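Aminopeptidase-like protein (Chaetomium thermophilum, PDB 5JM6) probably acts as a zinc-dependent aminopeptidase of the M18 family and forms a dodecamer linked to selective autophagy through the Cvt pathway. Local coordinates at residues A[59-64]-A[72-77]; A[64-69]-A[194-199]; A[168-173]-A[223-228]; A[283-288]-A[302-307]. All coordinates share one frame; numbering follows the deposited sequence.

Interaction 1 (A[59-64]-A[72-77])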
# COMPACT_ATOMS: atom_id res chain seq x y z
N LEU A 59 -13.03 4.60 -51.34
CA LEU A 59 -13.61 5.68 -50.55
C LEU A 59 -15.14 5.63 -50.59
O LEU A 59 -15.79 5.61 -49.54
CB LEU A 59 -13.12 7.04 -51.05
CG LEU A 59 -11.70 7.42 -50.65
CD1 LEU A 59 -11.33 8.79 -51.22
CD2 LEU A 59 -11.55 7.41 -49.14
N ASP A 60 -15.70 5.59 -51.79
CA ASP A 60 -17.14 5.54 -51.96
C ASP A 60 -17.75 4.29 -51.33
O ASP A 60 -18.85 4.34 -50.78
CB ASP A 60 -17.52 5.61 -53.44
CG ASP A 60 -17.16 6.94 -54.07
OD1 ASP A 60 -17.11 7.95 -53.34
OD2 ASP A 60 -16.94 6.97 -55.30
N PHE A 61 -17.04 3.18 -51.43
CA PHE A 61 -17.51 1.94 -50.81
C PHE A 61 -17.66 2.14 -49.30
O PHE A 61 -18.74 1.92 -48.75
CB PHE A 61 -16.56 0.78 -51.12
CG PHE A 61 -16.75 -0.41 -50.24
CD1 PHE A 61 -17.89 -1.19 -50.32
CD2 PHE A 61 -15.76 -0.77 -49.33
CE1 PHE A 61 -18.06 -2.29 -49.51
CE2 PHE A 61 -15.92 -1.88 -48.52
CZ PHE A 61 -17.07 -2.64 -48.60
N MET A 62 -16.59 2.59 -48.65
CA MET A 62 -16.61 2.80 -47.20
C MET A 62 -17.69 3.78 -46.76
O MET A 62 -18.37 3.56 -45.76
CB MET A 62 -15.24 3.29 -46.72
CG MET A 62 -14.11 2.31 -46.94
SD MET A 62 -14.42 0.70 -46.19
CE MET A 62 -14.44 1.12 -44.45
N THR A 63 -17.85 4.86 -47.52
CA THR A 63 -18.79 5.91 -47.16
C THR A 63 -20.24 5.43 -47.16
O THR A 63 -21.00 5.71 -46.23
CB THR A 63 -18.64 7.11 -48.11
OG1 THR A 63 -17.38 7.75 -47.89
CG2 THR A 63 -19.76 8.12 -47.90
N HIS A 64 -20.64 4.72 -48.21
CA HIS A 64 -22.04 4.38 -48.42
C HIS A 64 -22.49 2.97 -48.02
O HIS A 64 -23.62 2.57 -48.32
CB HIS A 64 -22.40 4.67 -49.88
CG HIS A 64 -22.25 6.12 -50.23
ND1 HIS A 64 -21.21 6.60 -50.99
CD2 HIS A 64 -22.99 7.19 -49.86
CE1 HIS A 64 -21.33 7.91 -51.11
NE2 HIS A 64 -22.40 8.30 -50.43
N VAL A 72 -22.69 -6.89 -48.13
CA VAL A 72 -23.11 -8.03 -48.93
C VAL A 72 -24.00 -7.57 -50.08
O VAL A 72 -23.88 -8.07 -51.20
CB VAL A 72 -23.84 -9.09 -48.08
CG1 VAL A 72 -24.65 -10.03 -48.95
CG2 VAL A 72 -22.83 -9.86 -47.25
N ASP A 73 -24.86 -6.59 -49.82
CA ASP A 73 -25.71 -6.04 -50.87
C ASP A 73 -24.88 -5.36 -51.96
O ASP A 73 -25.22 -5.42 -53.14
CB ASP A 73 -26.73 -5.07 -50.28
CG ASP A 73 -27.71 -4.56 -51.32
OD1 ASP A 73 -28.53 -5.36 -51.80
OD2 ASP A 73 -27.67 -3.35 -51.64
N TYR A 74 -23.79 -4.71 -51.54
CA TYR A 74 -22.87 -4.06 -52.46
C TYR A 74 -22.18 -5.08 -53.35
O TYR A 74 -22.11 -4.92 -54.57
CB TYR A 74 -21.84 -3.24 -51.68
CG TYR A 74 -20.65 -2.71 -52.46
CD1 TYR A 74 -19.52 -3.49 -52.68
CD2 TYR A 74 -20.64 -1.41 -52.96
CE1 TYR A 74 -18.43 -3.01 -53.38
CE2 TYR A 74 -19.56 -0.92 -53.66
CZ TYR A 74 -18.46 -1.72 -53.87
OH TYR A 74 -17.37 -1.24 -54.57
N CYS A 75 -21.65 -6.13 -52.73
CA CYS A 75 -20.97 -7.19 -53.46
C CYS A 75 -21.94 -7.92 -54.37
O CYS A 75 -21.59 -8.30 -55.49
CB CYS A 75 -20.32 -8.18 -52.49
SG CYS A 75 -19.08 -7.44 -51.41
N LYS A 76 -23.16 -8.12 -53.89
CA LYS A 76 -24.15 -8.88 -54.64
C LYS A 76 -24.56 -8.14 -55.91
O LYS A 76 -24.75 -8.76 -56.96
CB LYS A 76 -25.37 -9.17 -53.75
CG LYS A 76 -26.40 -10.05 -54.40
CD LYS A 76 -27.55 -10.39 -53.46
CE LYS A 76 -28.62 -11.16 -54.21
NZ LYS A 76 -29.82 -11.48 -53.38
N GLN A 77 -24.66 -6.82 -55.84
CA GLN A 77 -25.02 -6.03 -57.02
C GLN A 77 -23.89 -5.96 -58.04
O GLN A 77 -24.15 -5.90 -59.24
CB GLN A 77 -25.45 -4.61 -56.63
CG GLN A 77 -26.69 -4.53 -55.76
CD GLN A 77 -27.09 -3.10 -55.47
OE1 GLN A 77 -26.52 -2.16 -56.03
NE2 GLN A 77 -28.07 -2.92 -54.59
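Phe61 leans the edge of its ring onto the face of Tyr74. The contact is a tilted edge-to-face pair, with ring centroids 4.6 Å apart and planes at 53°. Phe61 CD1 does most of the touching. It sits over the centre of the Tyr74 ring, 3.6 Å from Tyr74 CE1, so the tyrosine carbons lie at similar distances all round it. Phe61 CE1 follows along the same face, 3.7 Å from Tyr74 CD1. Tyr74 reaches across the gap because its CG stands opposite the backbone N (chi1 169°), which carries the ring out from helix 68-81 to meet helix 55-64. The backbones stay 8.2 Å apart at Phe61 CA and Tyr74 CA, so the two rings bridge the helices at this point. The pair is continued by helix 305-320. Trp312 of that helix stacks on Phe61 and hydrogen-bonds Tyr74 OH through its NE1, while Lys78 NZ also bonds the same hydroxyl. A leucine in place of Tyr74 would probably deprive the Phe61 edge of its aromatic face and leave Trp312 NE1 and Lys78 NZ without their shared hydroxyl. Between the two segments there is no hydrogen bond. The helices are therefore joined here by aromatic and dispersion forces, and the hydroxyl of Tyr74 ties its ring to Lys78 on its own helix and to Trp312 on helix 305-320.

Interaction 2 (A[64-69]-A[194-199])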
# COMPACT_ATOMS: atom_id res chain seq x y z
N HIS A 64 -20.64 4.72 -48.21
CA HIS A 64 -22.04 4.38 -48.42
C HIS A 64 -22.49 2.97 -48.02
O HIS A 64 -23.62 2.57 -48.32
CB HIS A 64 -22.40 4.67 -49.88
CG HIS A 64 -22.25 6.12 -50.23
ND1 HIS A 64 -21.21 6.60 -50.99
CD2 HIS A 64 -22.99 7.19 -49.86
CE1 HIS A 64 -21.33 7.91 -51.11
NE2 HIS A 64 -22.40 8.30 -50.43
N ASN A 65 -21.61 2.21 -47.38
CA ASN A 65 -21.97 0.86 -46.92
C ASN A 65 -21.53 0.61 -45.48
O ASN A 65 -20.59 -0.15 -45.23
CB ASN A 65 -21.36 -0.18 -47.86
CG ASN A 65 -21.67 0.10 -49.32
OD1 ASN A 65 -22.75 -0.23 -49.81
ND2 ASN A 65 -20.73 0.74 -50.01
N PRO A 66 -22.22 1.25 -44.53
CA PRO A 66 -21.81 1.31 -43.12
C PRO A 66 -22.00 0.02 -42.32
O PRO A 66 -21.38 -0.13 -41.26
CB PRO A 66 -22.69 2.42 -42.55
CG PRO A 66 -23.61 2.87 -43.68
CD PRO A 66 -23.57 1.79 -44.71
N THR A 67 -22.86 -0.88 -42.78
CA THR A 67 -23.14 -2.09 -42.02
C THR A 67 -22.81 -3.33 -42.84
O THR A 67 -22.66 -3.26 -44.06
CB THR A 67 -24.62 -2.16 -41.58
OG1 THR A 67 -25.45 -2.50 -42.70
CG2 THR A 67 -25.06 -0.83 -41.00
N VAL A 68 -22.67 -4.46 -42.16
CA VAL A 68 -22.31 -5.70 -42.82
C VAL A 68 -23.37 -6.08 -43.86
O VAL A 68 -23.06 -6.69 -44.88
CB VAL A 68 -22.10 -6.84 -41.79
CG1 VAL A 68 -23.41 -7.26 -41.14
CG2 VAL A 68 -21.41 -8.03 -42.43
N PHE A 69 -24.62 -5.68 -43.63
CA PHE A 69 -25.70 -5.98 -44.56
C PHE A 69 -25.61 -5.14 -45.83
O PHE A 69 -26.02 -5.58 -46.90
CB PHE A 69 -27.06 -5.76 -43.90
CG PHE A 69 -27.25 -6.56 -42.65
CD1 PHE A 69 -27.36 -7.94 -42.71
CD2 PHE A 69 -27.29 -5.93 -41.42
CE1 PHE A 69 -27.52 -8.67 -41.56
CE2 PHE A 69 -27.45 -6.67 -40.27
CZ PHE A 69 -27.57 -8.04 -40.33
N LEU A 194 -33.17 -2.87 -46.35
CA LEU A 194 -32.05 -2.08 -45.83
C LEU A 194 -32.47 -0.64 -45.60
O LEU A 194 -33.30 -0.10 -46.33
CB LEU A 194 -30.86 -2.12 -46.79
CG LEU A 194 -30.16 -3.45 -47.11
CD1 LEU A 194 -28.90 -3.18 -47.92
CD2 LEU A 194 -29.83 -4.23 -45.84
N VAL A 195 -31.90 -0.03 -44.57
CA VAL A 195 -32.25 1.34 -44.21
C VAL A 195 -31.02 2.10 -43.74
O VAL A 195 -30.06 1.51 -43.23
CB VAL A 195 -33.35 1.37 -43.13
CG1 VAL A 195 -32.77 1.04 -41.76
CG2 VAL A 195 -34.04 2.73 -43.10
N LYS A 196 -31.01 3.41 -43.97
CA LYS A 196 -29.93 4.26 -43.50
C LYS A 196 -30.43 5.68 -43.30
O LYS A 196 -31.14 6.20 -44.16
CB LYS A 196 -28.80 4.23 -44.52
CG LYS A 196 -27.41 4.51 -43.99
CD LYS A 196 -26.47 4.76 -45.15
CE LYS A 196 -26.77 3.84 -46.33
NZ LYS A 196 -26.37 4.46 -47.62
N VAL A 197 -30.02 6.34 -42.23
CA VAL A 197 -30.37 7.75 -42.07
C VAL A 197 -29.17 8.57 -42.51
O VAL A 197 -28.03 8.28 -42.14
CB VAL A 197 -30.80 8.09 -40.62
CG1 VAL A 197 -31.03 9.58 -40.48
CG2 VAL A 197 -32.06 7.32 -40.25
N ASP A 198 -29.43 9.60 -43.31
CA ASP A 198 -28.38 10.31 -44.04
C ASP A 198 -27.74 11.47 -43.28
O ASP A 198 -26.86 12.15 -43.80
CB ASP A 198 -28.93 10.83 -45.37
CG ASP A 198 -29.37 9.71 -46.29
OD1 ASP A 198 -28.77 8.62 -46.23
OD2 ASP A 198 -30.32 9.92 -47.08
N TRP A 199 -28.19 11.69 -42.04
CA TRP A 199 -27.60 12.72 -41.19
C TRP A 199 -27.37 12.14 -39.80
O TRP A 199 -27.99 11.13 -39.44
CB TRP A 199 -28.51 13.95 -41.13
CG TRP A 199 -29.71 13.79 -40.26
CD1 TRP A 199 -29.78 13.97 -38.90
CD2 TRP A 199 -31.03 13.43 -40.67
NE1 TRP A 199 -31.05 13.74 -38.45
CE2 TRP A 199 -31.84 13.40 -39.52
CE3 TRP A 199 -31.61 13.12 -41.91
CZ2 TRP A 199 -33.20 13.08 -39.57
CZ3 TRP A 199 -32.95 12.80 -41.95
CH2 TRP A 199 -33.73 12.78 -40.79
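Lys196 lays its aliphatic chain across the ring of Pro66 at about a right angle. Lys196 CD is the nearest carbon, 3.7 Å from Pro66 CG. The lysine CG stands opposite the backbone N (chi1 -154°), and the chain then bends at chi3 (-39°). That bend turns the ammonium end toward the backbone carbonyl of His64. There Lys196 NZ makes a weak hydrogen bond of 3.4 Å to His64 O. The imidazole of His64 is turned elsewhere, its ND1 bonded to Asp60 O. The contact ties the turn between helices 55-64 and 68-81 to strand 190-196, an outer strand of the antiparallel sheet. Thr67 marks the turn as the N-cap residue of helix 68-81. A methionine in place of Lys196 would probably leave the His64 carbonyl without its weakly bonded ammonium partner. Further along, Leu194 sends one methyl to the start of the helix, with Leu194 CD2 3.7 Å from Phe69 CB. The Phe69 ring itself turns away from the strand, toward Asn108 and Ser110. At the other end of the 194-199 segment, Trp199 NE1 bonds Gly294 O of a second subunit.

Interaction 3 (A[168-173]-A[223-228])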
# COMPACT_ATOMS: atom_id res chain seq x y z
N THR A 168 -12.47 6.39 -28.43
CA THR A 168 -12.58 7.13 -29.69
C THR A 168 -14.03 7.36 -30.13
O THR A 168 -14.28 8.12 -31.06
CB THR A 168 -11.82 6.42 -30.84
OG1 THR A 168 -12.49 5.21 -31.20
CG2 THR A 168 -10.39 6.11 -30.42
N TRP A 169 -14.98 6.72 -29.45
CA TRP A 169 -16.40 6.83 -29.80
C TRP A 169 -17.10 8.06 -29.22
O TRP A 169 -18.22 8.39 -29.62
CB TRP A 169 -17.15 5.57 -29.37
CG TRP A 169 -17.06 4.47 -30.37
CD1 TRP A 169 -15.97 3.69 -30.64
CD2 TRP A 169 -18.09 4.02 -31.26
NE1 TRP A 169 -16.26 2.79 -31.63
CE2 TRP A 169 -17.55 2.98 -32.04
CE3 TRP A 169 -19.42 4.41 -31.48
CZ2 TRP A 169 -18.29 2.31 -33.01
CZ3 TRP A 169 -20.15 3.75 -32.45
CH2 TRP A 169 -19.59 2.71 -33.20
N TRP A 170 -16.45 8.73 -28.27
CA TRP A 170 -17.01 9.94 -27.66
C TRP A 170 -17.01 11.12 -28.63
O TRP A 170 -16.07 11.29 -29.41
CB TRP A 170 -16.22 10.33 -26.41
CG TRP A 170 -16.26 9.36 -25.27
CD1 TRP A 170 -15.46 8.27 -25.11
CD2 TRP A 170 -17.10 9.42 -24.10
NE1 TRP A 170 -15.76 7.63 -23.93
CE2 TRP A 170 -16.76 8.32 -23.29
CE3 TRP A 170 -18.10 10.29 -23.68
CZ2 TRP A 170 -17.40 8.07 -22.08
CZ3 TRP A 170 -18.73 10.04 -22.47
CH2 TRP A 170 -18.38 8.94 -21.68
N ASP A 171 -18.06 11.94 -28.55
CA ASP A 171 -18.17 13.15 -29.37
C ASP A 171 -17.97 12.89 -30.86
O ASP A 171 -17.27 13.65 -31.54
CB ASP A 171 -17.18 14.22 -28.89
CG ASP A 171 -17.42 14.66 -27.46
OD1 ASP A 171 -16.44 15.07 -26.79
OD2 ASP A 171 -18.58 14.60 -26.99
N ARG A 172 -18.57 11.82 -31.36
CA ARG A 172 -18.58 11.56 -32.79
C ARG A 172 -20.00 11.72 -33.31
O ARG A 172 -20.96 11.52 -32.57
CB ARG A 172 -18.06 10.15 -33.10
CG ARG A 172 -16.66 9.86 -32.57
CD ARG A 172 -15.58 10.46 -33.47
NE ARG A 172 -14.24 10.03 -33.05
CZ ARG A 172 -13.12 10.40 -33.65
NH1 ARG A 172 -13.15 11.21 -34.70
NH2 ARG A 172 -11.95 9.95 -33.20
N ASP A 173 -20.13 12.08 -34.59
CA ASP A 173 -21.46 12.27 -35.15
C ASP A 173 -21.94 10.92 -35.65
O ASP A 173 -21.44 10.40 -36.65
CB ASP A 173 -21.44 13.28 -36.31
CG ASP A 173 -21.07 14.68 -35.86
OD1 ASP A 173 -20.63 14.86 -34.71
OD2 ASP A 173 -21.22 15.61 -36.68
N THR A 223 -23.77 3.13 -18.32
CA THR A 223 -24.28 4.28 -17.57
C THR A 223 -23.77 5.56 -18.23
O THR A 223 -24.54 6.49 -18.47
CB THR A 223 -23.89 4.24 -16.08
OG1 THR A 223 -24.65 3.21 -15.43
CG2 THR A 223 -24.19 5.57 -15.40
N GLU A 224 -22.46 5.63 -18.42
CA GLU A 224 -21.81 6.82 -18.97
C GLU A 224 -21.76 6.98 -20.50
O GLU A 224 -21.51 8.08 -20.97
CB GLU A 224 -20.39 6.88 -18.42
CG GLU A 224 -20.40 7.07 -16.92
CD GLU A 224 -19.04 6.84 -16.30
OE1 GLU A 224 -18.89 7.17 -15.10
OE2 GLU A 224 -18.14 6.34 -16.99
N MET A 225 -21.92 5.91 -21.28
CA MET A 225 -22.06 6.14 -22.70
C MET A 225 -23.42 5.67 -23.18
O MET A 225 -23.55 4.59 -23.76
CB MET A 225 -20.96 5.40 -23.46
CG MET A 225 -19.58 5.53 -22.83
SD MET A 225 -18.34 4.51 -23.63
CE MET A 225 -17.95 5.49 -25.07
N VAL A 226 -24.39 6.55 -23.08
CA VAL A 226 -25.73 6.28 -23.57
C VAL A 226 -25.97 7.35 -24.58
O VAL A 226 -26.01 8.53 -24.23
CB VAL A 226 -26.79 6.32 -22.45
CG1 VAL A 226 -28.17 6.05 -23.03
CG2 VAL A 226 -26.46 5.31 -21.37
N PRO A 227 -26.12 6.97 -25.85
CA PRO A 227 -26.24 7.98 -26.90
C PRO A 227 -27.41 8.93 -26.65
O PRO A 227 -28.39 8.58 -25.98
CB PRO A 227 -26.46 7.15 -28.16
CG PRO A 227 -25.84 5.83 -27.86
CD PRO A 227 -26.09 5.60 -26.40
N VAL A 228 -27.28 10.13 -27.19
CA VAL A 228 -28.31 11.16 -27.09
C VAL A 228 -28.87 11.43 -28.49
O VAL A 228 -28.12 11.75 -29.41
CB VAL A 228 -27.73 12.44 -26.47
CG1 VAL A 228 -28.51 13.65 -26.89
CG2 VAL A 228 -27.70 12.33 -24.95
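Met225 crosses the indole of Trp170 at about a right angle and sets its methyl group over one face. Met225 CE lies 3.6 Å from the centroid of the five-membered ring, 27° off the ring normal, which makes a CH-pi contact. It is displaced toward the rim, on the side of Trp170 NE1. The sulfur stands further off and oblique, with Met225 SD 4.6 Å from the same centroid, so this Met-aromatic contact rests chiefly on the methyl. The chain bends at chi3 (79°), and this brings CE back over the pyrrole part while Met225 CG passes the benzene part, 3.4 Å from Trp170 CZ2. At the far end of the indole, Trp170 CH2 approaches Glu224 O obliquely at 3.3 Å. This is the backbone oxygen; the Glu224 carboxylate points elsewhere, and its OE1 is bonded to His218 ND1. Apart from a 3-10 turn at 168-169, both segments are loop leading into the antiparallel sheet, the first into strand 174-183 and the second into strand 228-231. Both also lie at a subunit interface. Asp173 forms a salt bridge with Arg488 of a second subunit, and Asp171 O accepts from Arg172 NH1 of that subunit. Val226 O accepts from Asn399 ND2 of the same neighbour. Arg172 is steadied within its own loop, where its NE donates to Thr168 O at 2.8 Å and a straight 168°. Trp169 adds a looser touch, its CB 4.4 Å from Met225 CE. Its side chain is about 8 Å from that of His485, a zinc ligand.

Interaction 4 (A[283-288]-A[302-307]). With ZN (zinc ion), chain G; ZN (zinc ion), chain H.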
# COMPACT_ATOMS: atom_id res chain seq x y z
N GLU A 283 -27.59 -0.47 -36.07
CA GLU A 283 -26.38 -0.14 -35.33
C GLU A 283 -26.02 1.32 -35.53
O GLU A 283 -26.54 1.98 -36.43
CB GLU A 283 -25.22 -1.04 -35.76
CG GLU A 283 -24.95 -1.01 -37.26
CD GLU A 283 -23.98 -2.08 -37.70
OE1 GLU A 283 -24.24 -3.27 -37.41
OE2 GLU A 283 -22.96 -1.74 -38.33
N LEU A 284 -25.14 1.82 -34.68
CA LEU A 284 -24.63 3.17 -34.83
C LEU A 284 -23.28 3.13 -35.54
O LEU A 284 -22.46 2.26 -35.26
CB LEU A 284 -24.51 3.87 -33.47
CG LEU A 284 -25.82 3.94 -32.68
CD1 LEU A 284 -25.61 4.65 -31.35
CD2 LEU A 284 -26.90 4.63 -33.50
N PHE A 285 -23.08 4.05 -36.48
CA PHE A 285 -21.80 4.15 -37.16
C PHE A 285 -21.43 5.62 -37.31
O PHE A 285 -22.28 6.50 -37.18
CB PHE A 285 -21.84 3.47 -38.53
CG PHE A 285 -22.90 4.01 -39.45
CD1 PHE A 285 -24.18 3.48 -39.46
CD2 PHE A 285 -22.61 5.05 -40.32
CE1 PHE A 285 -25.15 3.97 -40.31
CE2 PHE A 285 -23.58 5.55 -41.18
CZ PHE A 285 -24.85 5.01 -41.17
N ASP A 286 -20.16 5.88 -37.58
CA ASP A 286 -19.68 7.25 -37.71
C ASP A 286 -20.14 7.84 -39.04
O ASP A 286 -19.86 7.28 -40.11
CB ASP A 286 -18.16 7.30 -37.57
CG ASP A 286 -17.61 8.70 -37.67
OD1 ASP A 286 -18.37 9.67 -37.48
OD2 ASP A 286 -16.39 8.84 -37.94
N ALA A 287 -20.83 8.97 -38.97
CA ALA A 287 -21.41 9.61 -40.14
C ALA A 287 -20.37 10.27 -41.03
O ALA A 287 -20.65 10.62 -42.18
CB ALA A 287 -22.44 10.65 -39.71
N GLN A 288 -19.16 10.46 -40.51
CA GLN A 288 -18.14 11.17 -41.26
C GLN A 288 -17.67 10.33 -42.44
O GLN A 288 -17.30 9.16 -42.27
CB GLN A 288 -16.97 11.53 -40.36
CG GLN A 288 -16.06 12.59 -40.95
CD GLN A 288 -15.01 13.06 -39.97
OE1 GLN A 288 -14.85 12.49 -38.90
NE2 GLN A 288 -14.29 14.11 -40.34
N ALA A 302 -10.74 6.67 -42.56
CA ALA A 302 -12.05 6.05 -42.55
C ALA A 302 -12.23 5.15 -41.34
O ALA A 302 -11.25 4.68 -40.76
CB ALA A 302 -12.27 5.26 -43.83
N GLY A 303 -13.48 4.92 -40.96
CA GLY A 303 -13.79 3.98 -39.90
C GLY A 303 -14.22 2.65 -40.46
O GLY A 303 -14.56 2.55 -41.64
N ARG A 304 -14.23 1.63 -39.60
CA ARG A 304 -14.59 0.25 -39.95
C ARG A 304 -13.60 -0.38 -40.92
O ARG A 304 -13.97 -1.24 -41.72
CB ARG A 304 -15.99 0.18 -40.56
CG ARG A 304 -17.05 0.92 -39.78
CD ARG A 304 -18.32 1.04 -40.61
NE ARG A 304 -18.27 2.19 -41.52
CZ ARG A 304 -18.47 3.44 -41.14
NH1 ARG A 304 -18.73 3.71 -39.87
NH2 ARG A 304 -18.41 4.43 -42.02
N ILE A 305 -12.34 0.02 -40.82
CA ILE A 305 -11.32 -0.56 -41.68
C ILE A 305 -10.98 -1.98 -41.24
O ILE A 305 -10.56 -2.78 -42.09
CB ILE A 305 -10.03 0.30 -41.72
CG1 ILE A 305 -10.35 1.72 -42.21
CG2 ILE A 305 -9.00 -0.30 -42.66
CD1 ILE A 305 -9.11 2.52 -42.57
N ASP A 306 -11.23 -2.36 -39.98
CA ASP A 306 -10.80 -3.70 -39.60
C ASP A 306 -11.64 -4.62 -40.47
O ASP A 306 -12.82 -4.89 -40.24
CB ASP A 306 -10.98 -3.99 -38.09
CG ASP A 306 -10.42 -5.37 -37.67
OD1 ASP A 306 -10.63 -6.37 -38.39
OD2 ASP A 306 -9.74 -5.47 -36.62
N ASP A 307 -10.89 -5.08 -41.47
CA ASP A 307 -11.19 -5.94 -42.62
C ASP A 307 -12.21 -5.57 -43.71
O ASP A 307 -12.26 -6.29 -44.70
CB ASP A 307 -11.51 -7.34 -42.17
CG ASP A 307 -10.44 -8.30 -42.62
OD1 ASP A 307 -9.41 -7.80 -43.12
OD2 ASP A 307 -10.62 -9.53 -42.53
ZN ZN G . -10.96 -6.16 -35.47
ZN ZN H . -9.93 -8.20 -38.50
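Arg304 brings one end of its guanidinium against the start of the Phe285 side chain. Arg304 NH1 lies 3.4 Å from Phe285 CB, and the ring and guanidinium planes are 85° apart, so there is no stacking. The arginine chain bends at chi3 (-84°) to turn its end toward strand 277-286. This is the close part of the contact, and Pro66 packs on Phe285 beside it. Arg304 NH1 also comes within 3.5 Å of Asp286 N, but both are donors and no bond forms. The Asp286 side is looser. Its carboxylate does not pair with Arg304, as Asp286 OD2 and Arg304 NH1 are 6.0 Å apart. Asp286 OD1 instead takes a weak bond from Gln288 N in an Asx turn, toward the partly exposed end of the segment, where Gln288 packs on Asp173 of a second subunit. Two residues past Arg304, Asp306 splits its carboxylate between two metals. Asp306 OD2 binds one zinc ion at 1.8 Å, with Glu340 and His485. Asp306 OD1 binds the other at 2.0 Å, with His133 and Asp391. A bridging aspartate of this kind is characteristic of the two-zinc site of M18 aminopeptidases.

In the fold
Interactions 1, 2 and 4 form a connected group with centres about 10 to 13 Å apart. Interaction 3 lies further out, its centre about 14 Å from interaction 4 and about 26 Å from interaction 1. Interactions 1 and 2 share His64 and helix 68-81. Along the chain their segments alternate, as do those of interactions 2 and 3; interaction 4 follows all three. Pro66 links interactions 2 and 4, touching both Phe285 and Arg304. Strands 190-196 and 277-286 belong to the same antiparallel sheet. Met62 packs on the backbone oxygens of Gly303 and Arg304. Asp173 O probably bonds Ala287 N. Together they connect the N-terminal helices, the sheet and the zinc-binding segment, with interaction 3 the most engaged with a second subunit.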